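PDB 3H75: periplasmic sugar-binding domain protein from Pseudomonas fluorescens Pf-5, which probably binds a carbohydrate in the periplasm, between the two lobes of a two-domain alpha/beta fold. Local coordinates for residues V6-P11 / Y65-N70; V20-F25 / F263-W268. All blocks are in the same frame, centred on the assembly; numbering follows the deposited sequence.

In the fold
Both contacts belong to the N-terminal lobe, and their centres lie about 12 Å apart. Contact 1 joins strands 5-10 and 65-69, neighbours in a parallel sheet, with 36-41 on the other side of 5-10; contact 2 lays helix 17-33, which directly follows strand 5-10, against the start of helix 265-277. The segments alternate along the chain: 6-11, 20-25, 65-70, then 263-268. Phe-8 of contact 1 meets Tyr-22 of contact 2, CZ to CE2 at 3.7 Å, joining sheet and helix layers. Segment 263-268 comes just after strand 257-260 of the second sheet, so contact 2 receives the chain as it returns from the other lobe, a crossing characteristic of type I periplasmic binding proteins.

Contact 1: residues V6-P11 / Y65-N70; sequences VVFLNP and YLMLVN
Met-67, a selenomethionine in this crystal, lies against Phe-8 on the neighbouring parallel strand. Its CB and CG both touch the ring at CD1, CG at 3.7 Å from that atom. SE then approaches the Phe-8 ring obliquely, 4.7 Å from its centroid and 39° off the normal, a Met-aromatic contact. A bend at the last torsion (chi3 -49°) turns CE back to Val-6, where it meets CG1 at 3.8 Å. On the other face of the sheet, Leu-66 CD2 packs 3.8 Å from Leu-9 CG. The backbones are joined by Val-7 N to Tyr-65 O, Met-67 N to Val-7 O (2.7 Å and almost straight) and Leu-9 N to Met-67 O. Beyond these the strands part, and a water fills the next position, donating to Leu-9 O at 2.7 Å and accepting from Val-69 N at 2.8 Å. Past the water, Pro-11 CD rests on Val-69 CG2. Strands 36-41 and 88-93 flank the pair, placing it inside the parallel sheet of a Rossmann-like lobe, as in type I periplasmic binding proteins. Helices pack on the Phe-8 and Met-67 face: Met-26 of helix 17-33 touches both residues, while Leu-270 and Leu-273 of helix 265-277 reach Met-67.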
ATOM      1  N   VAL A   6      -3.613  19.648   8.658  1.00 11.57           N
ATOM      2  CA  VAL A   6      -2.675  18.585   8.324  1.00 11.01           C
ATOM      3  C   VAL A   6      -2.204  18.733   6.881  1.00 10.12           C
ATOM      4  O   VAL A   6      -2.994  19.048   5.991  1.00 10.14           O
ATOM      5  CB  VAL A   6      -3.339  17.192   8.460  1.00 11.13           C
ATOM      6  CG1 VAL A   6      -2.353  16.101   8.071  1.00 11.04           C
ATOM      7  CG2 VAL A   6      -3.833  16.980   9.883  1.00 14.46           C
ATOM      8  N   VAL A   7      -0.910  18.535   6.662  1.00 10.05           N
ATOM      9  CA  VAL A   7      -0.352  18.576   5.320  1.00 10.63           C
ATOM     10  C   VAL A   7       0.229  17.189   5.089  1.00 10.88           C
ATOM     11  O   VAL A   7       0.998  16.686   5.915  1.00  9.99           O
ATOM     12  CB  VAL A   7       0.777  19.624   5.174  1.00 10.84           C
ATOM     13  CG1 VAL A   7       1.475  19.443   3.828  1.00 11.77           C
ATOM     14  CG2 VAL A   7       0.201  21.030   5.269  1.00 13.00           C
ATOM     15  N   PHE A   8      -0.164  16.553   3.992  1.00  8.55           N
ATOM     16  CA  PHE A   8       0.354  15.229   3.678  1.00  7.94           C
ATOM     17  C   PHE A   8       1.198  15.299   2.425  1.00  7.73           C
ATOM     18  O   PHE A   8       0.756  15.825   1.401  1.00  6.99           O
ATOM     19  CB  PHE A   8      -0.786  14.216   3.471  1.00  9.94           C
ATOM     20  CG  PHE A   8      -0.320  12.871   2.957  1.00  9.23           C
ATOM     21  CD1 PHE A   8       0.693  12.175   3.611  1.00 10.72           C
ATOM     22  CD2 PHE A   8      -0.888  12.304   1.821  1.00  8.77           C
ATOM     23  CE1 PHE A   8       1.133  10.935   3.143  1.00  8.90           C
ATOM     24  CE2 PHE A   8      -0.455  11.060   1.345  1.00  9.67           C
ATOM     25  CZ  PHE A   8       0.555  10.379   2.006  1.00  8.48           C
ATOM     26  N   LEU A   9       2.416  14.779   2.515  1.00  6.74           N
ATOM     27  CA  LEU A   9       3.330  14.745   1.376  1.00  6.98           C
ATOM     28  C   LEU A   9       3.164  13.382   0.700  1.00  8.22           C
ATOM     29  O   LEU A   9       3.717  12.372   1.151  1.00  8.39           O
ATOM     30  CB  LEU A   9       4.773  14.956   1.849  1.00  8.89           C
ATOM     31  CG  LEU A   9       4.962  16.217   2.705  1.00  9.05           C
ATOM     32  CD1 LEU A   9       6.433  16.366   3.078  1.00 11.82           C
ATOM     33  CD2 LEU A   9       4.475  17.455   1.941  1.00 10.10           C
ATOM     34  N   ASN A  10       2.366  13.376  -0.365  1.00  7.49           N
ATOM     35  CA  ASN A  10       2.057  12.182  -1.151  1.00  7.30           C
ATOM     36  C   ASN A  10       3.224  11.922  -2.116  1.00  5.73           C
ATOM     37  O   ASN A  10       3.589  12.793  -2.903  1.00  6.54           O
ATOM     38  CB  ASN A  10       0.758  12.442  -1.929  1.00  7.20           C
ATOM     39  CG  ASN A  10       0.163  11.186  -2.512  1.00  5.89           C
ATOM     40  OD1 ASN A  10       0.852  10.417  -3.171  1.00  8.14           O
ATOM     41  ND2 ASN A  10      -1.133  10.971  -2.273  1.00  6.53           N
ATOM     42  N   PRO A  11       3.821  10.718  -2.075  1.00  4.85           N
ATOM     43  CA  PRO A  11       4.948  10.414  -2.967  1.00  6.24           C
ATOM     44  C   PRO A  11       4.619  10.099  -4.423  1.00  7.43           C
ATOM     45  O   PRO A  11       5.499  10.157  -5.290  1.00  8.21           O
ATOM     46  CB  PRO A  11       5.621   9.228  -2.277  1.00  7.54           C
ATOM     47  CG  PRO A  11       4.452   8.494  -1.665  1.00  8.67           C
ATOM     48  CD  PRO A  11       3.556   9.604  -1.139  1.00  6.15           C
ATOM     49  N   TYR A  65      -0.015  19.460  11.860  1.00 12.34           N
ATOM     50  CA  TYR A  65       0.632  18.182  11.578  1.00 12.60           C
ATOM     51  C   TYR A  65       1.185  18.102  10.161  1.00 10.86           C
ATOM     52  O   TYR A  65       0.612  18.663   9.220  1.00 10.94           O
ATOM     53  CB  TYR A  65      -0.369  17.034  11.745  1.00 13.95           C
ATOM     54  CG  TYR A  65      -0.972  16.916  13.121  1.00 13.43           C
ATOM     55  CD1 TYR A  65      -0.366  16.135  14.103  1.00 13.83           C
ATOM     56  CD2 TYR A  65      -2.142  17.602  13.448  1.00 14.85           C
ATOM     57  CE1 TYR A  65      -0.910  16.040  15.384  1.00 15.29           C
ATOM     58  CE2 TYR A  65      -2.693  17.515  14.726  1.00 15.17           C
ATOM     59  CZ  TYR A  65      -2.069  16.734  15.685  1.00 15.84           C
ATOM     60  OH  TYR A  65      -2.600  16.664  16.953  1.00 16.29           O
ATOM     61  N   LEU A  66       2.292  17.379  10.024  1.00 10.54           N
ATOM     62  CA  LEU A  66       2.936  17.135   8.741  1.00 10.50           C
ATOM     63  C   LEU A  66       2.990  15.610   8.649  1.00 10.94           C
ATOM     64  O   LEU A  66       3.609  14.954   9.489  1.00 10.60           O
ATOM     65  CB  LEU A  66       4.360  17.710   8.726  1.00 11.59           C
ATOM     66  CG  LEU A  66       5.060  18.109   7.416  1.00 17.41           C
ATOM     67  CD1 LEU A  66       6.489  17.582   7.437  1.00 14.33           C
ATOM     68  CD2 LEU A  66       4.305  17.599   6.197  1.00 13.46           C
HETATM   69  N   MSE A  67       2.312  15.047   7.655  1.00  9.49           N
HETATM   70  CA  MSE A  67       2.291  13.605   7.462  1.00  9.65           C
HETATM   71  C   MSE A  67       3.132  13.240   6.248  1.00  8.83           C
HETATM   72  O   MSE A  67       3.065  13.903   5.220  1.00  7.11           O
HETATM   73  CB  MSE A  67       0.860  13.125   7.254  1.00 10.30           C
HETATM   74  CG  MSE A  67       0.707  11.619   7.312  1.00 11.39           C
HETATM   75 SE   MSE A  67      -1.137  11.131   6.974  1.00 24.04          SE
HETATM   76  CE  MSE A  67      -2.039  12.303   8.177  1.00 13.87           C
ATOM     77  N   LEU A  68       3.933  12.192   6.366  1.00  8.84           N
ATOM     78  CA  LEU A  68       4.781  11.781   5.258  1.00  8.38           C
ATOM     79  C   LEU A  68       5.015  10.283   5.285  1.00  9.15           C
ATOM     80  O   LEU A  68       4.901   9.642   6.332  1.00  7.61           O
ATOM     81  CB  LEU A  68       6.137  12.494   5.326  1.00 12.71           C
ATOM     82  CG  LEU A  68       6.940  12.274   6.617  1.00 12.56           C
ATOM     83  CD1 LEU A  68       8.434  12.244   6.307  1.00 16.80           C
ATOM     84  CD2 LEU A  68       6.605  13.368   7.622  1.00 13.93           C
ATOM     85  N   VAL A  69       5.346   9.732   4.123  1.00  9.79           N
ATOM     86  CA  VAL A  69       5.620   8.310   3.999  1.00 10.37           C
ATOM     87  C   VAL A  69       7.081   8.086   4.353  1.00 12.76           C
ATOM     88  O   VAL A  69       7.944   8.891   4.004  1.00 12.89           O
ATOM     89  CB  VAL A  69       5.358   7.824   2.562  1.00 11.39           C
ATOM     90  CG1 VAL A  69       5.708   6.356   2.439  1.00 15.54           C
ATOM     91  CG2 VAL A  69       3.893   8.057   2.197  1.00 10.79           C
ATOM     92  N   ASN A  70       7.366   6.994   5.051  1.00 12.84           N
ATOM     93  CA  ASN A  70       8.737   6.722   5.444  1.00 16.36           C
ATOM     94  C   ASN A  70       9.578   6.175   4.296  1.00 20.18           C
ATOM     95  O   ASN A  70       9.091   5.424   3.442  1.00 18.61           O
ATOM     96  CB  ASN A  70       8.762   5.743   6.621  1.00 15.75           C
ATOM     97  CG  ASN A  70      10.023   5.866   7.450  1.00 16.71           C
ATOM     98  OD1 ASN A  70      10.866   6.727   7.193  1.00 14.26           O
ATOM     99  ND2 ASN A  70      10.159   5.011   8.457  1.00 16.06           N
TER
HETATM  100  O   HOH W   1       6.081  11.359   1.963  1.00 13.71           O

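Contact 2: residues V20-F25 / F263-W268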
ATOM      1  N   VAL A  20      -3.890   8.300  -5.710  1.00  8.07           N
ATOM      2  CA  VAL A  20      -5.047   9.176  -5.815  1.00  9.47           C
ATOM      3  C   VAL A  20      -6.146   8.592  -4.918  1.00  8.53           C
ATOM      4  O   VAL A  20      -6.854   9.325  -4.228  1.00  8.71           O
ATOM      5  CB  VAL A  20      -5.551   9.277  -7.269  1.00  9.61           C
ATOM      6  CG1 VAL A  20      -6.910   9.976  -7.307  1.00 10.37           C
ATOM      7  CG2 VAL A  20      -4.538  10.050  -8.112  1.00 11.13           C
ATOM      8  N   SER A  21      -6.281   7.267  -4.912  1.00  8.27           N
ATOM      9  CA  SER A  21      -7.284   6.627  -4.069  1.00  8.67           C
ATOM     10  C   SER A  21      -6.974   6.862  -2.592  1.00  9.12           C
ATOM     11  O   SER A  21      -7.879   7.040  -1.774  1.00  8.19           O
ATOM     12  CB  SER A  21      -7.349   5.127  -4.364  1.00  8.59           C
ATOM     13  OG  SER A  21      -7.900   4.909  -5.651  1.00  9.30           O
ATOM     14  N   TYR A  22      -5.687   6.868  -2.263  1.00  7.93           N
ATOM     15  CA  TYR A  22      -5.230   7.095  -0.896  1.00  6.50           C
ATOM     16  C   TYR A  22      -5.657   8.517  -0.515  1.00  7.61           C
ATOM     17  O   TYR A  22      -6.200   8.744   0.566  1.00  7.00           O
ATOM     18  CB  TYR A  22      -3.706   6.963  -0.853  1.00  7.33           C
ATOM     19  CG  TYR A  22      -3.079   6.847   0.520  1.00  7.20           C
ATOM     20  CD1 TYR A  22      -2.694   5.607   1.032  1.00  8.83           C
ATOM     21  CD2 TYR A  22      -2.795   7.986   1.276  1.00  7.94           C
ATOM     22  CE1 TYR A  22      -2.028   5.501   2.254  1.00  9.33           C
ATOM     23  CE2 TYR A  22      -2.133   7.890   2.502  1.00  7.62           C
ATOM     24  CZ  TYR A  22      -1.746   6.648   2.981  1.00 10.97           C
ATOM     25  OH  TYR A  22      -1.032   6.555   4.150  1.00 10.66           O
ATOM     26  N   SER A  23      -5.414   9.464  -1.419  1.00  7.17           N
ATOM     27  CA  SER A  23      -5.779  10.859  -1.194  1.00  8.18           C
ATOM     28  C   SER A  23      -7.283  11.061  -1.059  1.00  9.21           C
ATOM     29  O   SER A  23      -7.743  11.761  -0.156  1.00  9.74           O
ATOM     30  CB  SER A  23      -5.266  11.735  -2.343  1.00  8.70           C
ATOM     31  OG  SER A  23      -3.856  11.819  -2.329  1.00  7.96           O
ATOM     32  N   GLN A  24      -8.049  10.446  -1.954  1.00  9.04           N
ATOM     33  CA  GLN A  24      -9.497  10.595  -1.921  1.00  9.88           C
ATOM     34  C   GLN A  24     -10.098  10.065  -0.628  1.00  9.14           C
ATOM     35  O   GLN A  24     -11.043  10.654  -0.092  1.00  9.51           O
ATOM     36  CB  GLN A  24     -10.140   9.896  -3.123  1.00 11.33           C
ATOM     37  CG  GLN A  24      -9.709  10.478  -4.462  1.00 17.50           C
ATOM     38  CD  GLN A  24      -9.980  11.968  -4.566  1.00 23.51           C
ATOM     39  OE1 GLN A  24     -11.130  12.402  -4.552  1.00 26.27           O
ATOM     40  NE2 GLN A  24      -8.915  12.762  -4.667  1.00 25.90           N
ATOM     41  N   PHE A  25      -9.556   8.961  -0.118  1.00  7.02           N
ATOM     42  CA  PHE A  25     -10.059   8.392   1.127  1.00  8.84           C
ATOM     43  C   PHE A  25      -9.765   9.371   2.267  1.00  9.97           C
ATOM     44  O   PHE A  25     -10.609   9.594   3.137  1.00 10.81           O
ATOM     45  CB  PHE A  25      -9.398   7.036   1.408  1.00  7.91           C
ATOM     46  CG  PHE A  25     -10.102   6.226   2.465  1.00  9.82           C
ATOM     47  CD1 PHE A  25     -11.336   5.640   2.198  1.00 11.72           C
ATOM     48  CD2 PHE A  25      -9.545   6.061   3.732  1.00  9.02           C
ATOM     49  CE1 PHE A  25     -12.010   4.899   3.181  1.00 10.71           C
ATOM     50  CE2 PHE A  25     -10.210   5.323   4.720  1.00 10.68           C
ATOM     51  CZ  PHE A  25     -11.446   4.742   4.439  1.00  9.71           C
ATOM     52  N   PHE A 263      -4.900   1.250   1.049  1.00  8.88           N
ATOM     53  CA  PHE A 263      -5.203   2.580   0.534  1.00  7.28           C
ATOM     54  C   PHE A 263      -6.017   3.360   1.560  1.00  8.31           C
ATOM     55  O   PHE A 263      -6.187   4.569   1.434  1.00  8.25           O
ATOM     56  CB  PHE A 263      -5.969   2.502  -0.795  1.00  7.84           C
ATOM     57  CG  PHE A 263      -7.428   2.144  -0.653  1.00  9.28           C
ATOM     58  CD1 PHE A 263      -8.401   3.138  -0.522  1.00  9.70           C
ATOM     59  CD2 PHE A 263      -7.829   0.814  -0.659  1.00  8.98           C
ATOM     60  CE1 PHE A 263      -9.752   2.805  -0.398  1.00 11.20           C
ATOM     61  CE2 PHE A 263      -9.171   0.474  -0.535  1.00  9.71           C
ATOM     62  CZ  PHE A 263     -10.133   1.469  -0.406  1.00 10.53           C
ATOM     63  N   THR A 264      -6.509   2.665   2.581  1.00  7.59           N
ATOM     64  CA  THR A 264      -7.309   3.307   3.623  1.00  7.41           C
ATOM     65  C   THR A 264      -6.464   3.878   4.759  1.00  8.54           C
ATOM     66  O   THR A 264      -6.974   4.627   5.588  1.00  7.42           O
ATOM     67  CB  THR A 264      -8.296   2.313   4.272  1.00  6.69           C
ATOM     68  OG1 THR A 264      -7.557   1.240   4.870  1.00  7.26           O
ATOM     69  CG2 THR A 264      -9.268   1.760   3.244  1.00  8.04           C
ATOM     70  N   LEU A 265      -5.179   3.540   4.803  1.00  8.24           N
ATOM     71  CA  LEU A 265      -4.332   3.988   5.907  1.00  8.01           C
ATOM     72  C   LEU A 265      -4.349   5.484   6.194  1.00  7.85           C
ATOM     73  O   LEU A 265      -4.390   5.887   7.357  1.00  7.43           O
ATOM     74  CB  LEU A 265      -2.891   3.512   5.701  1.00  7.49           C
ATOM     75  CG  LEU A 265      -2.066   3.446   6.994  1.00  9.16           C
ATOM     76  CD1 LEU A 265      -0.982   2.391   6.855  1.00 10.31           C
ATOM     77  CD2 LEU A 265      -1.474   4.803   7.298  1.00  9.02           C
ATOM     78  N   GLY A 266      -4.317   6.300   5.146  1.00  7.37           N
ATOM     79  CA  GLY A 266      -4.333   7.740   5.338  1.00  9.53           C
ATOM     80  C   GLY A 266      -5.562   8.221   6.092  1.00 10.26           C
ATOM     81  O   GLY A 266      -5.474   9.127   6.927  1.00  9.39           O
ATOM     82  N   GLY A 267      -6.711   7.621   5.798  1.00  9.99           N
ATOM     83  CA  GLY A 267      -7.943   8.008   6.467  1.00  9.76           C
ATOM     84  C   GLY A 267      -7.896   7.687   7.948  1.00 11.72           C
ATOM     85  O   GLY A 267      -8.300   8.497   8.790  1.00 10.55           O
ATOM     86  N   TRP A 268      -7.405   6.497   8.274  1.00  9.15           N
ATOM     87  CA  TRP A 268      -7.300   6.082   9.668  1.00  9.70           C
ATOM     88  C   TRP A 268      -6.315   7.005  10.377  1.00 10.78           C
ATOM     89  O   TRP A 268      -6.495   7.343  11.544  1.00 12.11           O
ATOM     90  CB  TRP A 268      -6.794   4.643   9.764  1.00 11.09           C
ATOM     91  CG  TRP A 268      -7.538   3.645   8.928  1.00  9.47           C
ATOM     92  CD1 TRP A 268      -7.008   2.532   8.340  1.00 10.23           C
ATOM     93  CD2 TRP A 268      -8.939   3.638   8.607  1.00 10.40           C
ATOM     94  NE1 TRP A 268      -7.986   1.833   7.675  1.00 10.04           N
ATOM     95  CE2 TRP A 268      -9.180   2.488   7.820  1.00  9.95           C
ATOM     96  CE3 TRP A 268     -10.013   4.490   8.906  1.00 11.21           C
ATOM     97  CZ2 TRP A 268     -10.450   2.168   7.325  1.00 11.21           C
ATOM     98  CZ3 TRP A 268     -11.277   4.170   8.414  1.00 10.23           C
ATOM     99  CH2 TRP A 268     -11.482   3.018   7.631  1.00 11.39           C
TER
HETATM  100  O   HOH W   2      -6.165   6.834   2.847  1.00 10.44           O
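Phe-25 is gripped on several sides by residues 263-268, a 3-10 segment running into helix 265-277. Thr-264 CG2 sits over one face of its ring, 4.0 Å from the centroid in a CH-pi contact. Phe-263 turns an edge toward the ring face in a T-shaped pair, planes at 76°, and Phe-25 in turn directs its own edge at the face of Trp-268, CZ lying 3.6 Å from CH2. With CG anti to the backbone N (chi1 -165°), the Phe-25 ring extends into this aromatic cluster and up against Gly-267, whose lack of a side chain leaves room for CD2. Gly-266 likewise admits the Tyr-22 ring: Tyr-22 CZ lies 3.4 Å from Gly-266 N. Tyr-22 OH is hydrogen-bonded to Asn-93 OD1 and lies 3.6 Å from Leu-265 CD2. Replacing Tyr-22 by an alanine would probably open a gap beside Gly-266 and Leu-265 and leave Asn-93 OD1 without its hydroxyl partner. A water between the segments donates to Tyr-22 O and Phe-263 O. Packing is looser at partly exposed Ser-21, whose CB stays 4.5 Å from Phe-263 CD1. Val-92 of strand 88-93 touches Tyr-22 and Leu-265, whereas Leu-340 of helix 338-341 meets Phe-25, Phe-263 and Thr-264.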